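CELL division control protein 11 (Saccharomyces cerevisiae, PDB 5AR1) belongs to the septin GTPases, which assemble at the incipient bud site into a ring and then a collar of filaments at the mother-bud neck and act in cytokinesis. Local coordinates at residues 160-165 with 200-205; 170-175 with 229-234; 205-210 with 223-228. One frame throughout, in Å; residues are numbered along the deposited sequence.

Contact 1. Residues 160-165 with 200-205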
loop_
_atom_site.group_PDB
_atom_site.type_symbol
_atom_site.label_atom_id
_atom_site.label_comp_id
_atom_site.label_asym_id
_atom_site.label_seq_id
_atom_site.Cartn_x
_atom_site.Cartn_y
_atom_site.Cartn_z
ATOM N N GLU A 160 2.894 -14.966 -2.555
ATOM C CA GLU A 160 4.364 -15.040 -2.550
ATOM C C GLU A 160 5.041 -13.690 -2.685
ATOM O O GLU A 160 6.138 -13.523 -2.156
ATOM C CB GLU A 160 4.909 -16.032 -3.580
ATOM C CG GLU A 160 5.574 -17.222 -2.909
ATOM C CD GLU A 160 6.703 -16.885 -1.947
ATOM O OE1 GLU A 160 7.711 -16.288 -2.389
ATOM O OE2 GLU A 160 6.578 -17.220 -0.748
ATOM N N PHE A 161 4.381 -12.716 -3.339
ATOM C CA PHE A 161 4.943 -11.388 -3.460
ATOM C C PHE A 161 4.909 -10.684 -2.119
ATOM O O PHE A 161 5.951 -10.239 -1.643
ATOM C CB PHE A 161 4.225 -10.523 -4.520
ATOM C CG PHE A 161 4.868 -9.157 -4.677
ATOM C CD1 PHE A 161 4.495 -8.088 -3.856
ATOM C CD2 PHE A 161 5.894 -8.953 -5.603
ATOM C CE1 PHE A 161 5.133 -6.840 -3.962
ATOM C CE2 PHE A 161 6.514 -7.701 -5.724
ATOM C CZ PHE A 161 6.132 -6.656 -4.895
ATOM N N ILE A 162 3.725 -10.560 -1.521
ATOM C CA ILE A 162 3.601 -9.783 -0.309
ATOM C C ILE A 162 4.277 -10.445 0.921
ATOM O O ILE A 162 4.574 -9.702 1.850
ATOM C CB ILE A 162 2.140 -9.295 -0.020
ATOM C CG1 ILE A 162 1.171 -10.413 0.364
ATOM C CG2 ILE A 162 1.597 -8.488 -1.210
ATOM C CD1 ILE A 162 -0.268 -10.030 0.163
ATOM N N ARG A 163 4.600 -11.757 0.932
ATOM C CA ARG A 163 5.263 -12.267 2.148
ATOM C C ARG A 163 6.722 -11.877 2.245
ATOM O O ARG A 163 7.217 -11.568 3.336
ATOM C CB ARG A 163 5.096 -13.766 2.391
ATOM C CG ARG A 163 5.286 -14.714 1.222
ATOM C CD ARG A 163 4.449 -15.992 1.383
ATOM N NE ARG A 163 3.811 -16.139 2.701
ATOM C CZ ARG A 163 4.379 -16.717 3.759
ATOM N NH1 ARG A 163 5.614 -17.202 3.677
ATOM N NH2 ARG A 163 3.728 -16.785 4.914
ATOM N N GLN A 164 7.397 -11.867 1.099
ATOM C CA GLN A 164 8.797 -11.501 0.989
ATOM C C GLN A 164 8.940 -9.990 1.195
ATOM O O GLN A 164 9.538 -9.553 2.183
ATOM C CB GLN A 164 9.344 -11.931 -0.384
ATOM C CG GLN A 164 9.146 -13.417 -0.670
ATOM C CD GLN A 164 9.702 -13.821 -2.006
ATOM O OE1 GLN A 164 9.065 -13.655 -3.051
ATOM N NE2 GLN A 164 10.889 -14.399 -1.994
ATOM N N LEU A 165 8.288 -9.207 0.317
ATOM C CA LEU A 165 8.369 -7.753 0.254
ATOM C C LEU A 165 7.681 -7.041 1.387
ATOM O O LEU A 165 8.008 -5.889 1.641
ATOM C CB LEU A 165 7.895 -7.244 -1.113
ATOM C CG LEU A 165 8.955 -7.526 -2.213
ATOM C CD1 LEU A 165 8.656 -8.809 -3.014
ATOM C CD2 LEU A 165 9.175 -6.338 -3.112
ATOM N N TRP A 200 -2.144 -16.952 5.493
ATOM C CA TRP A 200 -0.747 -16.988 5.083
ATOM C C TRP A 200 0.095 -15.974 5.859
ATOM O O TRP A 200 1.214 -15.662 5.440
ATOM C CB TRP A 200 -0.624 -16.843 3.546
ATOM C CG TRP A 200 -1.361 -17.928 2.830
ATOM C CD1 TRP A 200 -2.607 -17.845 2.278
ATOM C CD2 TRP A 200 -1.012 -19.313 2.826
ATOM N NE1 TRP A 200 -3.030 -19.089 1.873
ATOM C CE2 TRP A 200 -2.074 -20.011 2.208
ATOM C CE3 TRP A 200 0.111 -20.034 3.269
ATOM C CZ2 TRP A 200 -2.041 -21.392 2.007
ATOM C CZ3 TRP A 200 0.139 -21.404 3.075
ATOM C CH2 TRP A 200 -0.937 -22.069 2.469
ATOM N N ASN A 201 -0.435 -15.483 7.006
ATOM C CA ASN A 201 0.199 -14.481 7.871
ATOM C C ASN A 201 0.931 -13.449 7.005
ATOM O O ASN A 201 2.166 -13.355 7.032
ATOM C CB ASN A 201 1.146 -15.141 8.876
ATOM C CG ASN A 201 0.504 -15.819 10.059
ATOM O OD1 ASN A 201 0.948 -16.885 10.468
ATOM N ND2 ASN A 201 -0.521 -15.214 10.671
ATOM N N LEU A 202 0.173 -12.755 6.146
ATOM C CA LEU A 202 0.820 -11.843 5.220
ATOM C C LEU A 202 1.092 -10.508 5.886
ATOM O O LEU A 202 0.205 -9.930 6.506
ATOM C CB LEU A 202 0.083 -11.740 3.879
ATOM C CG LEU A 202 0.046 -13.070 3.101
ATOM C CD1 LEU A 202 -1.045 -13.090 2.058
ATOM C CD2 LEU A 202 1.383 -13.436 2.532
ATOM N N PRO A 203 2.378 -10.092 5.898
ATOM C CA PRO A 203 2.729 -8.855 6.597
ATOM C C PRO A 203 2.338 -7.600 5.809
ATOM O O PRO A 203 3.106 -7.096 4.976
ATOM C CB PRO A 203 4.220 -9.017 6.872
ATOM C CG PRO A 203 4.704 -9.992 5.862
ATOM C CD PRO A 203 3.558 -10.717 5.262
ATOM N N ILE A 204 1.112 -7.113 6.087
ATOM C CA ILE A 204 0.458 -5.959 5.491
ATOM C C ILE A 204 0.513 -4.807 6.489
ATOM O O ILE A 204 0.602 -5.088 7.684
ATOM C CB ILE A 204 -0.985 -6.465 5.143
ATOM C CG1 ILE A 204 -1.158 -6.533 3.631
ATOM C CG2 ILE A 204 -2.207 -5.750 5.849
ATOM C CD1 ILE A 204 -0.284 -7.591 2.977
ATOM N N TYR A 205 0.497 -3.518 6.033
ATOM C CA TYR A 205 0.492 -2.363 6.954
ATOM C C TYR A 205 -0.910 -2.280 7.439
ATOM O O TYR A 205 -1.806 -1.978 6.645
ATOM C CB TYR A 205 0.864 -1.045 6.254
ATOM C CG TYR A 205 0.960 0.157 7.175
ATOM C CD1 TYR A 205 2.133 0.442 7.861
ATOM C CD2 TYR A 205 -0.121 1.019 7.350
ATOM C CE1 TYR A 205 2.240 1.554 8.690
ATOM C CE2 TYR A 205 -0.030 2.137 8.184
ATOM C CZ TYR A 205 1.164 2.413 8.835
ATOM O OH TYR A 205 1.284 3.501 9.668
#

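Contact 2. Residues 170-175 with 229-234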
loop_
_atom_site.group_PDB
_atom_site.type_symbol
_atom_site.label_atom_id
_atom_site.label_comp_id
_atom_site.label_asym_id
_atom_site.label_seq_id
_atom_site.Cartn_x
_atom_site.Cartn_y
_atom_site.Cartn_z
ATOM N N ASN A 170 5.979 -1.127 3.303
ATOM C CA ASN A 170 4.637 -1.131 3.930
ATOM C C ASN A 170 3.586 -1.481 2.885
ATOM O O ASN A 170 3.171 -0.587 2.140
ATOM C CB ASN A 170 4.309 0.242 4.535
ATOM C CG ASN A 170 4.881 0.478 5.899
ATOM O OD1 ASN A 170 5.033 -0.447 6.706
ATOM N ND2 ASN A 170 5.081 1.745 6.230
ATOM N N ILE A 171 3.167 -2.764 2.797
ATOM C CA ILE A 171 2.187 -3.151 1.770
ATOM C C ILE A 171 0.756 -2.881 2.212
ATOM O O ILE A 171 0.340 -3.387 3.249
ATOM C CB ILE A 171 2.391 -4.619 1.254
ATOM C CG1 ILE A 171 3.674 -4.715 0.379
ATOM C CG2 ILE A 171 1.152 -5.141 0.476
ATOM C CD1 ILE A 171 4.214 -6.060 0.181
ATOM N N ILE A 172 0.006 -2.103 1.414
ATOM C CA ILE A 172 -1.418 -1.850 1.681
ATOM C C ILE A 172 -2.248 -2.441 0.486
ATOM O O ILE A 172 -2.047 -2.030 -0.658
ATOM C CB ILE A 172 -1.775 -0.373 2.107
ATOM C CG1 ILE A 172 -1.684 0.644 0.977
ATOM C CG2 ILE A 172 -0.937 0.118 3.290
ATOM C CD1 ILE A 172 -3.014 1.141 0.590
ATOM N N PRO A 173 -3.076 -3.495 0.694
ATOM C CA PRO A 173 -3.783 -4.111 -0.452
ATOM C C PRO A 173 -4.941 -3.294 -1.026
ATOM O O PRO A 173 -5.752 -2.756 -0.270
ATOM C CB PRO A 173 -4.244 -5.457 0.106
ATOM C CG PRO A 173 -4.424 -5.214 1.555
ATOM C CD PRO A 173 -3.431 -4.165 1.965
ATOM N N VAL A 174 -4.983 -3.164 -2.367
ATOM C CA VAL A 174 -6.027 -2.426 -3.083
ATOM C C VAL A 174 -6.681 -3.333 -4.102
ATOM O O VAL A 174 -6.097 -4.347 -4.463
ATOM C CB VAL A 174 -5.620 -1.044 -3.678
ATOM C CG1 VAL A 174 -5.079 -0.101 -2.608
ATOM C CG2 VAL A 174 -4.626 -1.185 -4.809
ATOM N N ILE A 175 -7.905 -3.001 -4.528
ATOM C CA ILE A 175 -8.666 -3.795 -5.485
ATOM C C ILE A 175 -8.913 -2.996 -6.756
ATOM O O ILE A 175 -9.578 -1.959 -6.725
ATOM C CB ILE A 175 -9.969 -4.393 -4.880
ATOM C CG1 ILE A 175 -9.673 -5.230 -3.614
ATOM C CG2 ILE A 175 -10.724 -5.233 -5.920
ATOM C CD1 ILE A 175 -10.908 -5.534 -2.721
ATOM N N LEU A 229 -10.249 -1.866 4.182
ATOM C CA LEU A 229 -9.247 -2.755 3.591
ATOM C C LEU A 229 -9.854 -4.055 3.084
ATOM O O LEU A 229 -10.670 -4.651 3.815
ATOM C CB LEU A 229 -8.185 -3.091 4.649
ATOM C CG LEU A 229 -6.761 -2.661 4.427
ATOM C CD1 LEU A 229 -6.643 -1.472 3.488
ATOM C CD2 LEU A 229 -6.110 -2.376 5.740
ATOM N N PRO A 230 -9.422 -4.559 1.890
ATOM C CA PRO A 230 -8.504 -3.952 0.908
ATOM C C PRO A 230 -9.177 -2.763 0.223
ATOM O O PRO A 230 -10.315 -2.891 -0.229
ATOM C CB PRO A 230 -8.243 -5.095 -0.096
ATOM C CG PRO A 230 -8.799 -6.320 0.525
ATOM C CD PRO A 230 -9.935 -5.837 1.370
ATOM N N PHE A 231 -8.502 -1.597 0.181
ATOM C CA PHE A 231 -9.076 -0.388 -0.401
ATOM C C PHE A 231 -9.568 -0.539 -1.839
ATOM O O PHE A 231 -8.788 -0.880 -2.710
ATOM C CB PHE A 231 -8.098 0.791 -0.291
ATOM C CG PHE A 231 -7.750 1.239 1.111
ATOM C CD1 PHE A 231 -8.718 1.265 2.115
ATOM C CD2 PHE A 231 -6.474 1.718 1.410
ATOM C CE1 PHE A 231 -8.400 1.703 3.400
ATOM C CE2 PHE A 231 -6.155 2.156 2.700
ATOM C CZ PHE A 231 -7.119 2.140 3.685
ATOM N N ALA A 232 -10.862 -0.308 -2.080
ATOM C CA ALA A 232 -11.418 -0.313 -3.433
ATOM C C ALA A 232 -11.505 1.174 -3.754
ATOM O O ALA A 232 -12.549 1.806 -3.563
ATOM C CB ALA A 232 -12.793 -0.960 -3.439
ATOM N N ILE A 233 -10.349 1.746 -4.116
ATOM C CA ILE A 233 -10.104 3.172 -4.339
ATOM C C ILE A 233 -10.356 3.565 -5.819
ATOM O O ILE A 233 -9.558 3.233 -6.682
ATOM C CB ILE A 233 -8.683 3.525 -3.764
ATOM C CG1 ILE A 233 -8.324 5.004 -3.912
ATOM C CG2 ILE A 233 -7.558 2.645 -4.292
ATOM C CD1 ILE A 233 -7.491 5.557 -2.674
ATOM N N ILE A 234 -11.499 4.242 -6.097
ATOM C CA ILE A 234 -11.957 4.634 -7.451
ATOM C C ILE A 234 -12.638 6.023 -7.517
ATOM O O ILE A 234 -13.142 6.488 -6.502
ATOM C CB ILE A 234 -12.883 3.533 -8.073
ATOM C CG1 ILE A 234 -13.817 2.862 -7.029
ATOM C CG2 ILE A 234 -12.070 2.481 -8.847
ATOM C CD1 ILE A 234 -15.062 3.655 -6.577
#

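Contact 3. Residues 205-210 with 223-228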
loop_
_atom_site.group_PDB
_atom_site.type_symbol
_atom_site.label_atom_id
_atom_site.label_comp_id
_atom_site.label_asym_id
_atom_site.label_seq_id
_atom_site.Cartn_x
_atom_site.Cartn_y
_atom_site.Cartn_z
ATOM N N TYR A 205 0.497 -3.518 6.033
ATOM C CA TYR A 205 0.492 -2.363 6.954
ATOM C C TYR A 205 -0.910 -2.280 7.439
ATOM O O TYR A 205 -1.806 -1.978 6.645
ATOM C CB TYR A 205 0.864 -1.045 6.254
ATOM C CG TYR A 205 0.960 0.157 7.175
ATOM C CD1 TYR A 205 2.133 0.442 7.861
ATOM C CD2 TYR A 205 -0.121 1.019 7.350
ATOM C CE1 TYR A 205 2.240 1.554 8.690
ATOM C CE2 TYR A 205 -0.030 2.137 8.184
ATOM C CZ TYR A 205 1.164 2.413 8.835
ATOM O OH TYR A 205 1.284 3.501 9.668
ATOM N N ASN A 206 -1.136 -2.616 8.706
ATOM C CA ASN A 206 -2.505 -2.625 9.202
ATOM C C ASN A 206 -2.843 -1.421 10.111
ATOM O O ASN A 206 -3.539 -1.561 11.114
ATOM C CB ASN A 206 -2.800 -3.956 9.863
ATOM C CG ASN A 206 -4.251 -4.140 10.133
ATOM O OD1 ASN A 206 -5.105 -3.758 9.325
ATOM N ND2 ASN A 206 -4.551 -4.619 11.328
ATOM N N PHE A 207 -2.375 -0.230 9.729
ATOM C CA PHE A 207 -2.625 1.021 10.443
ATOM C C PHE A 207 -2.258 0.941 11.957
ATOM O O PHE A 207 -3.111 1.193 12.825
ATOM C CB PHE A 207 -4.068 1.495 10.184
ATOM C CG PHE A 207 -4.278 1.752 8.713
ATOM C CD1 PHE A 207 -3.848 2.938 8.131
ATOM C CD2 PHE A 207 -4.797 0.767 7.888
ATOM C CE1 PHE A 207 -3.974 3.149 6.761
ATOM C CE2 PHE A 207 -4.930 0.983 6.517
ATOM C CZ PHE A 207 -4.530 2.175 5.965
ATOM N N PRO A 208 -0.981 0.572 12.269
ATOM C CA PRO A 208 -0.539 0.518 13.677
ATOM C C PRO A 208 -0.608 1.900 14.303
ATOM O O PRO A 208 -0.272 2.882 13.639
ATOM C CB PRO A 208 0.923 0.070 13.572
ATOM C CG PRO A 208 1.067 -0.507 12.207
ATOM C CD PRO A 208 0.136 0.266 11.358
ATOM N N PHE A 209 -1.059 1.988 15.558
ATOM C CA PHE A 209 -1.255 3.277 16.228
ATOM C C PHE A 209 -0.508 3.391 17.555
ATOM O O PHE A 209 -0.244 2.370 18.203
ATOM C CB PHE A 209 -2.760 3.540 16.419
ATOM C CG PHE A 209 -3.429 2.609 17.409
ATOM C CD1 PHE A 209 -3.875 1.354 17.020
ATOM C CD2 PHE A 209 -3.588 2.984 18.739
ATOM C CE1 PHE A 209 -4.456 0.486 17.943
ATOM C CE2 PHE A 209 -4.174 2.113 19.658
ATOM C CZ PHE A 209 -4.610 0.872 19.252
ATOM N N ASP A 210 -0.193 4.647 17.971
ATOM C CA ASP A 210 0.509 4.902 19.222
ATOM C C ASP A 210 -0.487 4.783 20.345
ATOM O O ASP A 210 -1.274 5.697 20.560
ATOM C CB ASP A 210 1.189 6.273 19.207
ATOM N N MET A 223 -10.084 2.275 13.458
ATOM C CA MET A 223 -10.773 1.003 13.414
ATOM C C MET A 223 -11.597 0.964 12.134
ATOM O O MET A 223 -11.607 -0.072 11.457
ATOM C CB MET A 223 -11.639 0.816 14.630
ATOM C CG MET A 223 -10.952 0.152 15.773
ATOM S SD MET A 223 -12.130 -0.568 17.002
ATOM C CE MET A 223 -13.399 0.820 17.285
ATOM N N TYR A 224 -12.202 2.120 11.744
ATOM C CA TYR A 224 -12.982 2.235 10.511
ATOM C C TYR A 224 -12.106 2.161 9.270
ATOM O O TYR A 224 -12.538 1.563 8.288
ATOM C CB TYR A 224 -13.828 3.513 10.481
ATOM C CG TYR A 224 -14.664 3.661 9.226
ATOM C CD1 TYR A 224 -15.585 2.689 8.860
ATOM C CD2 TYR A 224 -14.540 4.775 8.410
ATOM C CE1 TYR A 224 -16.370 2.827 7.715
ATOM C CE2 TYR A 224 -15.304 4.917 7.251
ATOM C CZ TYR A 224 -16.222 3.939 6.906
ATOM O OH TYR A 224 -17.009 4.069 5.774
ATOM N N LEU A 225 -10.913 2.794 9.271
ATOM C CA LEU A 225 -10.065 2.754 8.083
ATOM C C LEU A 225 -9.742 1.316 7.762
ATOM O O LEU A 225 -9.929 0.901 6.621
ATOM C CB LEU A 225 -8.744 3.537 8.258
ATOM C CG LEU A 225 -8.419 4.684 7.288
ATOM C CD1 LEU A 225 -6.977 5.017 7.346
ATOM C CD2 LEU A 225 -8.767 4.363 5.860
ATOM N N ARG A 226 -9.296 0.545 8.790
ATOM C CA ARG A 226 -8.887 -0.864 8.720
ATOM C C ARG A 226 -10.000 -1.699 8.122
ATOM O O ARG A 226 -9.739 -2.672 7.424
ATOM C CB ARG A 226 -8.588 -1.374 10.122
ATOM C CG ARG A 226 -7.156 -1.274 10.550
ATOM C CD ARG A 226 -7.076 -1.839 11.950
ATOM N NE ARG A 226 -5.780 -1.584 12.572
ATOM C CZ ARG A 226 -5.553 -1.608 13.882
ATOM N NH1 ARG A 226 -6.546 -1.843 14.731
ATOM N NH2 ARG A 226 -4.333 -1.387 14.352
ATOM N N THR A 227 -11.236 -1.296 8.385
ATOM C CA THR A 227 -12.466 -1.896 7.902
ATOM C C THR A 227 -12.601 -1.791 6.385
ATOM O O THR A 227 -13.158 -2.696 5.757
ATOM C CB THR A 227 -13.589 -1.209 8.663
ATOM O OG1 THR A 227 -13.872 -1.997 9.796
ATOM C CG2 THR A 227 -14.816 -0.900 7.837
ATOM N N LEU A 228 -12.102 -0.688 5.804
ATOM C CA LEU A 228 -12.192 -0.407 4.373
ATOM C C LEU A 228 -11.261 -1.278 3.530
ATOM O O LEU A 228 -11.485 -1.447 2.326
ATOM C CB LEU A 228 -11.979 1.095 4.110
ATOM C CG LEU A 228 -12.915 2.052 4.879
ATOM C CD1 LEU A 228 -12.466 3.492 4.737
ATOM C CD2 LEU A 228 -14.346 1.899 4.442
#

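Contact 1. Residues 160-165 with 200-205
I162 and R163, in the last turn of helix 156-165, meet L202 where the chain leaves helix 183-199 of the septin P-loop GTPase domain through a Schellman motif whose C-prime residue is N201. The side chains of I162 and L202 lie at about a right angle to each other. CG1 of I162 sits between the backbone N and the carbonyl carbon (chi1 69°), and its terminal CD1 packs against CD1 of L202 at 3.7 Å. The same I162 CD1 also reaches CD1 of I204, which approaches obliquely, so one methyl touches both branched side chains. I171 of strand 171-175 touches both I162 and I204, which places this apolar cluster between the helix and the edge of the central sheet.

R163 runs across L202, again nearly perpendicular: its NE passes 3.6 Å from L202 CD2, and the bend at chi3 turns the guanidinium toward W200, at the end of helix 183-199. P203 fits alongside the helix backbone, with its CD 3.7 Å from the carbonyl O of I162. R163 is exposed, whereas I162 and L202 are buried. R163 NH2 donates a nearly straight hydrogen bond (170°) to W200 O, 2.8 Å away, with the acceptor lying in the guanidinium plane and the donor tilted 34° from the carbonyl plane.

Contact 2. Residues 170-175 with 229-234
Strand 171-175 is the outermost strand, on its side, of the central sheet of the septin GTPase domain, and the loop 229-234 lies along its outer edge, joined to it by a single backbone bridge between V174 and F231. Two hydrogen bonds hold this bridge. I175 N donates to F231 O at 2.9 Å, whereas the bond from F231 N to P173 O is weak, its angle at the hydrogen being only 124°. F231 O also takes a CA-H...O contact from V174 CA at 3.2 Å, so that two neighbouring residues of the strand converge on one carbonyl.

Side chains pack on both flanks of the bridge. The F231 ring receives CD1 of I172 at its edge, near the ring plane, with CD1 3.6 Å from F231 CD2, while CD1 of L229, from its own loop, lies over the centre of one ring face. V174 CG1 touches F231 CB and, beyond it, CG2 of I233. P230, which follows a cis peptide bond, crosses P173 at about a right angle, their CB atoms 4.0 Å apart. Its ring is also met obliquely by I175, whose CG1 stands beside the backbone N (chi1 -55°) and whose CD1 comes to 3.8 Å from P230 CB. K190 and I193 of helix 183-199 cover I175 and P230.

A232 packs on S178, in the predicted G4 motif and, by similarity, a GTP-binding residue. Both backbone bonds to the strand run through F231, one of them weak, so the apolar contacts of P230, F231 and I233 supply much of the remaining attachment.

Contact 3. Residues 205-210 with 223-228
R226 reaches from helix 218-228 to the loop 205-210, in the septin GTPase domain, and grips the loop backbone with its guanidinium. From CB the chain runs out extended as far as NE, with chi2 and chi3 both near 180°. CG comes first to N206, 3.4 Å from OD1, and also lies obliquely beside the F207 ring. CD follows, passing 3.6 Å from N206 O. NE donates to that same carbonyl, N206 O, at 2.7 Å and 160°, with the oxygen close to the guanidinium plane. At the tip, NH2 makes two weak bonds, one to N206 O and one to F207 O at 3.2 Å, and it lies at the edge of the F209 ring, 3.9 Å from CD1. The N206 and R226 side chains cross at about a right angle, yet their amide and guanidinium planes are only 23° apart.

The preceding residue, L225, puts CD1 over a face of the F207 ring in a CH-pi contact, 4.0 Å from the centroid. H280 of helix 274-290 meets F207 edge-to-face and also touches L225. N222 ND2 gives F207 O a further hydrogen bond.

Replacing R226 by an alanine would probably leave N206 O without its arginine donors and let the loop at N206 and F207 shift against the helix. Since two successive carbonyls face one guanidinium, their partial negative charge is likely to favour the positive group, which holds the loop through its backbone.

From the N terminus, helix 156-165 is followed by strand 171-175, the edge of the central sheet. Contact 1 closes a loop from that helix, through strand 171-175 and helix 183-199, to residues 200-205. Contact 2 starts within this loop and ends beyond it, at 229-234, so the two cross. Contact 3 begins at Y205, where contact 1 ends, and closes the short excursion to helix 218-228; it lies wholly within the span of contact 2. Y205 N, probably hydrogen-bonded to I171 O, ties the shared loop to the strand, and F231 packs on F207 and L225. Contact 1 sets 200-205 beside helix 156-165, contact 2 sets 229-234 beside the edge strand, and contact 3 ties helix 218-228 to the loop before it.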